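Local coordinates for protein glutamine cyclotransferase (Tannerella forsythia, PDB 6QRO) that probably converts N-terminal glutamine of peptides into pyroglutamate, as a zinc-dependent glutaminyl cyclase of the M28 metallopeptidase-like fold, at residues Q187-N192 with Q263-P268; L206-S211 with S281-Y286. All coordinates share one frame; numbering follows the deposited sequence.

Interaction 1: Q187-N192 with Q263-P268; sequences QFWAKN and QGLRTP
L265 reaches across to W189 and A190 where the last turns of two helices, 184-191 and 257-265, pass each other. Its CB points at the other helix. CG lies anti to the carbonyl carbon (chi1 -72°), and L265 CG comes to 4.1 Å from A190 O. There the side chain forks. CD2 stays near the same backbone oxygen, with L265 CD2 4.0 Å from A190 O. CD1 turns to the indole, and L265 CD1 lies 3.8 Å from W189 CH2, approaching the six-membered ring obliquely. W189 meets it because its CG is anti to the backbone N (chi1 176°), which brings the six-membered ring to L265. The two side chains cross at about a right angle.

Beside this apolar pair the backbones come close. The CA atoms of A190 and G264 are 4.9 Å apart. G264 has no side chain, and the two helices come this close there. Past the helix end, R266 NH1 donates to Q263 O (2.6 Å).

W189 NE1 is hydrogen-bonded to H194. The indole also meets the rings of Y198 and F163 and touches V93, so W189 links the end of helix 184-191 to strands 157-163 and 86-96, with L265 of helix 257-265 lying against the indole.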
ATOM      1  N   GLN A 187       4.206  11.461  -3.869  1.00 17.05           N
ATOM      2  CA  GLN A 187       4.495  12.883  -3.961  1.00 14.01           C
ATOM      3  C   GLN A 187       4.010  13.451  -5.299  1.00 15.33           C
ATOM      4  O   GLN A 187       3.375  14.509  -5.341  1.00 19.52           O
ATOM      5  CB  GLN A 187       5.994  13.092  -3.789  1.00 13.18           C
ATOM      6  CG  GLN A 187       6.506  13.045  -2.364  1.00 10.99           C
ATOM      7  CD  GLN A 187       8.003  13.267  -2.320  1.00 14.79           C
ATOM      8  OE1 GLN A 187       8.487  14.362  -2.631  1.00 14.56           O
ATOM      9  NE2 GLN A 187       8.756  12.221  -1.973  1.00 15.70           N
ATOM     10  N   PHE A 188       4.296  12.752  -6.405  1.00 13.01           N
ATOM     11  CA  PHE A 188       3.875  13.226  -7.724  1.00 14.32           C
ATOM     12  C   PHE A 188       2.367  13.331  -7.824  1.00 16.88           C
ATOM     13  O   PHE A 188       1.833  14.390  -8.170  1.00 18.67           O
ATOM     14  CB  PHE A 188       4.383  12.291  -8.818  1.00 13.41           C
ATOM     15  CG  PHE A 188       3.945  12.691 -10.221  1.00 18.42           C
ATOM     16  CD1 PHE A 188       4.518  13.756 -10.867  1.00 18.84           C
ATOM     17  CD2 PHE A 188       2.955  11.981 -10.886  1.00 17.42           C
ATOM     18  CE1 PHE A 188       4.114  14.114 -12.155  1.00 22.74           C
ATOM     19  CE2 PHE A 188       2.549  12.334 -12.170  1.00 16.35           C
ATOM     20  CZ  PHE A 188       3.125  13.396 -12.802  1.00 19.24           C
ATOM     21  N   TRP A 189       1.661  12.247  -7.483  1.00 16.98           N
ATOM     22  CA  TRP A 189       0.209  12.211  -7.623  1.00 13.71           C
ATOM     23  C   TRP A 189      -0.453  13.224  -6.710  1.00 15.41           C
ATOM     24  O   TRP A 189      -1.389  13.913  -7.118  1.00 15.60           O
ATOM     25  CB  TRP A 189      -0.322  10.808  -7.325  1.00 12.94           C
ATOM     26  CG  TRP A 189      -1.818  10.719  -7.358  1.00 14.57           C
ATOM     27  CD1 TRP A 189      -2.622  10.497  -8.448  1.00 12.82           C
ATOM     28  CD2 TRP A 189      -2.697  10.925  -6.248  1.00 12.84           C
ATOM     29  NE1 TRP A 189      -3.942  10.524  -8.067  1.00 14.00           N
ATOM     30  CE2 TRP A 189      -4.012  10.794  -6.725  1.00 14.11           C
ATOM     31  CE3 TRP A 189      -2.495  11.209  -4.898  1.00 13.19           C
ATOM     32  CZ2 TRP A 189      -5.114  10.921  -5.897  1.00 15.47           C
ATOM     33  CZ3 TRP A 189      -3.593  11.332  -4.074  1.00 15.93           C
ATOM     34  CH2 TRP A 189      -4.888  11.178  -4.577  1.00 17.72           C
ATOM     35  N   ALA A 190       0.043  13.357  -5.478  1.00 11.80           N
ATOM     36  CA  ALA A 190      -0.609  14.248  -4.529  1.00 16.41           C
ATOM     37  C   ALA A 190      -0.523  15.692  -4.990  1.00 14.83           C
ATOM     38  O   ALA A 190      -1.417  16.487  -4.693  1.00 15.38           O
ATOM     39  CB  ALA A 190       0.004  14.079  -3.134  1.00 14.23           C
ATOM     40  N   LYS A 191       0.544  16.057  -5.692  1.00 17.26           N
ATOM     41  CA  LYS A 191       0.633  17.400  -6.238  1.00 20.41           C
ATOM     42  C   LYS A 191       0.079  17.459  -7.659  1.00 21.26           C
ATOM     43  O   LYS A 191      -0.228  18.557  -8.150  1.00 21.94           O
ATOM     44  CB  LYS A 191       2.080  17.924  -6.217  1.00 18.15           C
ATOM     45  CG  LYS A 191       2.860  17.675  -7.494  1.00 23.23           C
ATOM     46  CD  LYS A 191       4.318  18.043  -7.359  1.00 32.02           C
ATOM     47  CE  LYS A 191       5.037  17.944  -8.705  1.00 33.76           C
ATOM     48  NZ  LYS A 191       6.462  18.418  -8.634  1.00 35.37           N
ATOM     49  N   ASN A 192       0.030  16.317  -8.353  1.00 21.38           N
ATOM     50  CA  ASN A 192      -0.537  16.210  -9.698  1.00 17.10           C
ATOM     51  C   ASN A 192      -1.569  15.085  -9.716  1.00 19.31           C
ATOM     52  O   ASN A 192      -1.255  13.938 -10.066  1.00 19.13           O
ATOM     53  CB  ASN A 192       0.558  15.966 -10.730  1.00 17.76           C
ATOM     54  CG  ASN A 192       1.678  16.990 -10.627  1.00 27.21           C
ATOM     55  OD1 ASN A 192       1.440  18.204 -10.649  1.00 23.44           O
ATOM     56  ND2 ASN A 192       2.913  16.501 -10.534  1.00 20.28           N
ATOM     57  N   GLN A 263      -0.378  15.701   3.060  1.00 18.76           N
ATOM     58  CA  GLN A 263       0.252  16.986   2.793  1.00 18.09           C
ATOM     59  C   GLN A 263      -0.349  17.660   1.563  1.00 21.80           C
ATOM     60  O   GLN A 263      -0.734  18.833   1.611  1.00 24.02           O
ATOM     61  CB  GLN A 263       1.753  16.781   2.603  1.00 19.57           C
ATOM     62  CG  GLN A 263       2.462  17.933   1.908  1.00 20.91           C
ATOM     63  CD  GLN A 263       3.948  17.682   1.753  1.00 21.47           C
ATOM     64  OE1 GLN A 263       4.510  17.871   0.677  1.00 19.83           O
ATOM     65  NE2 GLN A 263       4.589  17.244   2.829  1.00 27.02           N
ATOM     66  N   GLY A 264      -0.494  16.916   0.470  1.00 23.17           N
ATOM     67  CA  GLY A 264      -0.829  17.500  -0.819  1.00 22.54           C
ATOM     68  C   GLY A 264      -2.285  17.835  -1.057  1.00 23.41           C
ATOM     69  O   GLY A 264      -2.585  18.817  -1.739  1.00 28.81           O
ATOM     70  N   LEU A 265      -3.193  16.986  -0.588  1.00 22.85           N
ATOM     71  CA  LEU A 265      -4.624  17.206  -0.740  1.00 22.42           C
ATOM     72  C   LEU A 265      -5.345  17.542   0.560  1.00 22.13           C
ATOM     73  O   LEU A 265      -6.538  17.863   0.513  1.00 18.96           O
ATOM     74  CB  LEU A 265      -5.291  15.970  -1.370  1.00 21.76           C
ATOM     75  CG  LEU A 265      -5.008  15.743  -2.858  1.00 24.04           C
ATOM     76  CD1 LEU A 265      -5.912  14.667  -3.407  1.00 23.47           C
ATOM     77  CD2 LEU A 265      -5.212  17.018  -3.630  1.00 22.66           C
ATOM     78  N   ARG A 266      -4.659  17.486   1.709  1.00 24.45           N
ATOM     79  CA  ARG A 266      -5.279  17.685   3.023  1.00 23.66           C
ATOM     80  C   ARG A 266      -6.424  16.697   3.226  1.00 24.98           C
ATOM     81  O   ARG A 266      -7.312  16.887   4.065  1.00 24.02           O
ATOM     82  CB  ARG A 266      -5.733  19.136   3.228  1.00 22.54           C
ATOM     83  CG  ARG A 266      -4.621  20.095   3.708  1.00 28.60           C
ATOM     84  CD  ARG A 266      -3.483  20.315   2.690  1.00 29.69           C
ATOM     85  NE  ARG A 266      -3.856  21.105   1.515  1.00 26.98           N
ATOM     86  CZ  ARG A 266      -3.038  21.352   0.492  1.00 29.20           C
ATOM     87  NH1 ARG A 266      -1.793  20.884   0.496  1.00 30.08           N
ATOM     88  NH2 ARG A 266      -3.454  22.075  -0.538  1.00 31.59           N
ATOM     89  N   THR A 267      -6.326  15.567   2.543  1.00 29.70           N
ATOM     90  CA  THR A 267      -7.292  14.500   2.706  1.00 20.31           C
ATOM     91  C   THR A 267      -6.875  13.667   3.901  1.00 19.24           C
ATOM     92  O   THR A 267      -5.740  13.188   3.939  1.00 19.07           O
ATOM     93  CB  THR A 267      -7.333  13.604   1.464  1.00 20.42           C
ATOM     94  OG1 THR A 267      -7.810  14.335   0.326  1.00 21.99           O
ATOM     95  CG2 THR A 267      -8.223  12.378   1.731  1.00 20.33           C
ATOM     96  N   PRO A 268      -7.756  13.460   4.877  1.00 21.14           N
ATOM     97  CA  PRO A 268      -7.370  12.665   6.045  1.00 17.62           C
ATOM     98  C   PRO A 268      -7.093  11.230   5.630  1.00 19.67           C
ATOM     99  O   PRO A 268      -7.950  10.551   5.063  1.00 17.08           O
ATOM    100  CB  PRO A 268      -8.583  12.790   6.975  1.00 19.52           C
ATOM    101  CG  PRO A 268      -9.702  13.258   6.130  1.00 20.46           C
ATOM    102  CD  PRO A 268      -9.118  14.013   4.991  1.00 20.03           C
TER

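Interaction 2: L206-S211 with S281-Y286; sequences LDMVGS and SGFGPY. With SO4 (sulfate ion), chain G.
The contact lies beside the zinc site, which M208 borders, where the chain leaving strand 203-207 meets the loop between strand 269-273 and helix 299-314. M208 and F283 form a Met-aromatic contact. M208 SD is 5.2 Å from the centroid of the F283 ring, 32° off the ring normal. The methionine chain bends at its last torsion (chi3 -67°). Its methyl thus turns to the ring, and M208 CE comes to 4.1 Å from F283 CD1. The side chains lie roughly perpendicular.

A second touch is made by S211 and Y286. S211 CB lies 3.2 Å from Y286 OH and 3.6 Å from Y286 CE2, oblique to the ring. S211 OG and Y286 OH are 3.3 Å apart. One face of the tyrosine ring also rests on G284 CA, 4.0 Å above its plane.

In the loop itself, S281 OG accepts from F283 N (3.3 Å, 162° at the hydrogen), an ST turn. S281 N donates to O2 of a sulfate, probably from the crystallisation liquor, which Q280 N also binds.

Outside the two segments, D133 accepts from G210 N, and F283 also meets the ring of W287. M208 packs close to the zinc ligand D134. The contact thus has an apolar half, a polarisable sulfur against an aromatic ring, and a half where two hydroxyls meet. This is consistent with M208, packed on F283, shaping the metal's surroundings without binding the metal.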
ATOM      1  N   LEU A 206      -2.795   0.779   2.871  1.00  9.13           N
ATOM      2  CA  LEU A 206      -2.411  -0.562   3.291  1.00 11.10           C
ATOM      3  C   LEU A 206      -0.938  -0.758   2.977  1.00 10.64           C
ATOM      4  O   LEU A 206      -0.524  -0.605   1.824  1.00 11.58           O
ATOM      5  CB  LEU A 206      -3.246  -1.624   2.572  1.00 11.79           C
ATOM      6  CG  LEU A 206      -4.758  -1.488   2.687  1.00 14.03           C
ATOM      7  CD1 LEU A 206      -5.494  -2.613   1.940  1.00 11.06           C
ATOM      8  CD2 LEU A 206      -5.057  -1.574   4.155  1.00 17.50           C
ATOM      9  N   ASP A 207      -0.150  -1.089   3.995  1.00  9.52           N
ATOM     10  CA  ASP A 207       1.290  -1.274   3.829  1.00 11.78           C
ATOM     11  C   ASP A 207       1.755  -2.413   4.719  1.00  9.44           C
ATOM     12  O   ASP A 207       1.512  -2.386   5.923  1.00 11.58           O
ATOM     13  CB  ASP A 207       2.050   0.014   4.166  1.00 10.36           C
ATOM     14  CG  ASP A 207       3.516  -0.044   3.774  1.00  9.97           C
ATOM     15  OD1 ASP A 207       3.981  -1.043   3.187  1.00  9.49           O
ATOM     16  OD2 ASP A 207       4.217   0.934   4.064  1.00 11.69           O
ATOM     17  N   MET A 208       2.403  -3.416   4.131  1.00 10.76           N
ATOM     18  CA  MET A 208       2.892  -4.580   4.876  1.00 11.48           C
ATOM     19  C   MET A 208       1.758  -5.171   5.716  1.00 10.91           C
ATOM     20  O   MET A 208       1.752  -5.154   6.954  1.00 10.55           O
ATOM     21  CB  MET A 208       4.127  -4.234   5.713  1.00  9.17           C
ATOM     22  CG  MET A 208       5.381  -4.221   4.840  1.00 10.77           C
ATOM     23  SD  MET A 208       6.870  -3.494   5.522  1.00 10.30           S
ATOM     24  CE  MET A 208       6.434  -1.787   5.653  1.00  8.26           C
ATOM     25  N   VAL A 209       0.778  -5.686   4.973  1.00 11.53           N
ATOM     26  CA  VAL A 209      -0.478  -6.152   5.542  1.00 12.73           C
ATOM     27  C   VAL A 209      -0.663  -7.637   5.254  1.00 11.16           C
ATOM     28  O   VAL A 209      -1.793  -8.132   5.231  1.00 11.93           O
ATOM     29  CB  VAL A 209      -1.677  -5.325   5.038  1.00 10.40           C
ATOM     30  CG1 VAL A 209      -1.840  -4.066   5.854  1.00  9.91           C
ATOM     31  CG2 VAL A 209      -1.484  -4.954   3.574  1.00  9.25           C
ATOM     32  N   GLY A 210       0.443  -8.373   5.100  1.00 13.20           N
ATOM     33  CA  GLY A 210       0.320  -9.808   4.881  1.00 11.27           C
ATOM     34  C   GLY A 210       1.173 -10.734   5.736  1.00 12.68           C
ATOM     35  O   GLY A 210       1.077 -11.952   5.579  1.00 13.94           O
ATOM     36  N   SER A 211       1.962 -10.215   6.675  1.00 12.94           N
ATOM     37  CA  SER A 211       2.926 -11.080   7.344  1.00 13.12           C
ATOM     38  C   SER A 211       2.267 -11.859   8.472  1.00 15.30           C
ATOM     39  O   SER A 211       1.325 -11.392   9.122  1.00 14.74           O
ATOM     40  CB  SER A 211       4.114 -10.295   7.904  1.00 15.28           C
ATOM     41  OG  SER A 211       3.701  -9.374   8.902  1.00 16.66           O
ATOM     42  N   SER A 281      13.926  -1.401  14.043  1.00 20.72           N
ATOM     43  CA  SER A 281      13.253  -0.633  12.997  1.00 19.17           C
ATOM     44  C   SER A 281      11.743  -0.485  13.195  1.00 18.39           C
ATOM     45  O   SER A 281      11.154   0.437  12.629  1.00 21.76           O
ATOM     46  CB  SER A 281      13.513  -1.276  11.632  1.00 18.55           C
ATOM     47  OG  SER A 281      12.766  -2.477  11.485  1.00 18.35           O
ATOM     48  N   GLY A 282      11.094  -1.351  13.969  1.00 18.97           N
ATOM     49  CA  GLY A 282       9.648  -1.298  14.071  1.00 19.90           C
ATOM     50  C   GLY A 282       8.888  -2.104  13.036  1.00 17.04           C
ATOM     51  O   GLY A 282       7.650  -2.107  13.057  1.00 14.87           O
ATOM     52  N   PHE A 283       9.580  -2.795  12.141  1.00 17.32           N
ATOM     53  CA  PHE A 283       8.946  -3.628  11.137  1.00 15.80           C
ATOM     54  C   PHE A 283       9.358  -5.066  11.377  1.00 16.79           C
ATOM     55  O   PHE A 283      10.240  -5.348  12.192  1.00 19.28           O
ATOM     56  CB  PHE A 283       9.356  -3.197   9.725  1.00 12.69           C
ATOM     57  CG  PHE A 283       9.103  -1.739   9.442  1.00 14.30           C
ATOM     58  CD1 PHE A 283       7.822  -1.225   9.486  1.00 14.71           C
ATOM     59  CD2 PHE A 283      10.156  -0.878   9.170  1.00 14.63           C
ATOM     60  CE1 PHE A 283       7.589   0.120   9.243  1.00 16.87           C
ATOM     61  CE2 PHE A 283       9.929   0.462   8.923  1.00 16.30           C
ATOM     62  CZ  PHE A 283       8.644   0.962   8.954  1.00 17.50           C
ATOM     63  N   GLY A 284       8.702  -5.971  10.662  1.00 14.25           N
ATOM     64  CA  GLY A 284       9.014  -7.374  10.738  1.00 14.31           C
ATOM     65  C   GLY A 284      10.481  -7.635  10.442  1.00 15.77           C
ATOM     66  O   GLY A 284      11.147  -6.872   9.735  1.00 13.36           O
ATOM     67  N   PRO A 285      11.006  -8.732  10.994  1.00 15.69           N
ATOM     68  CA  PRO A 285      12.440  -9.040  10.828  1.00 15.22           C
ATOM     69  C   PRO A 285      12.887  -9.217   9.374  1.00 14.53           C
ATOM     70  O   PRO A 285      14.087  -9.117   9.088  1.00 15.37           O
ATOM     71  CB  PRO A 285      12.609 -10.342  11.628  1.00 16.66           C
ATOM     72  CG  PRO A 285      11.197 -10.837  11.904  1.00 14.45           C
ATOM     73  CD  PRO A 285      10.329  -9.638  11.936  1.00 12.69           C
ATOM     74  N   TYR A 286      11.962  -9.460   8.452  1.00 14.52           N
ATOM     75  CA  TYR A 286      12.242  -9.627   7.029  1.00 13.34           C
ATOM     76  C   TYR A 286      12.342  -8.305   6.279  1.00 11.23           C
ATOM     77  O   TYR A 286      12.712  -8.317   5.100  1.00 11.09           O
ATOM     78  CB  TYR A 286      11.133 -10.487   6.393  1.00 12.20           C
ATOM     79  CG  TYR A 286       9.779  -9.834   6.598  1.00 14.10           C
ATOM     80  CD1 TYR A 286       9.407  -8.691   5.885  1.00 11.88           C
ATOM     81  CD2 TYR A 286       8.906 -10.314   7.560  1.00 13.60           C
ATOM     82  CE1 TYR A 286       8.203  -8.068   6.109  1.00 12.28           C
ATOM     83  CE2 TYR A 286       7.697  -9.701   7.781  1.00 14.41           C
ATOM     84  CZ  TYR A 286       7.351  -8.576   7.049  1.00 14.49           C
ATOM     85  OH  TYR A 286       6.136  -7.953   7.266  1.00 14.79           O
TER
HETATM   86  S   SO4 G 403      15.711  -5.031  12.802  1.00 25.71           S
HETATM   87  O1  SO4 G 403      15.963  -4.834  14.238  1.00 27.00           O
HETATM   88  O2  SO4 G 403      14.689  -4.090  12.342  1.00 23.48           O
HETATM   89  O3  SO4 G 403      16.938  -4.768  12.049  1.00 28.79           O
HETATM   90  O4  SO4 G 403      15.244  -6.414  12.575  1.00 15.92           O

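In the fold
Interactions 1 and 2 lie on opposite sides of the chain's centre, their centres 24 Å apart and their nearest atoms about 11 Å apart, so they do not touch. They are tied through the chain: helix 184-191 is followed by strand 203-207, and helix 257-265 by strand 269-273. Each connection runs from interaction 1 toward interaction 2. P268 pairs by backbone with G203, which joins the starts of the two strands, and D207 pairs with I272 further along. Only interaction 2 borders the zinc, held by D134, D167 and H288. The nearest atom of the M208 side chain is about 5 Å from the ion. Interaction 1 is packing away from the annotated sites.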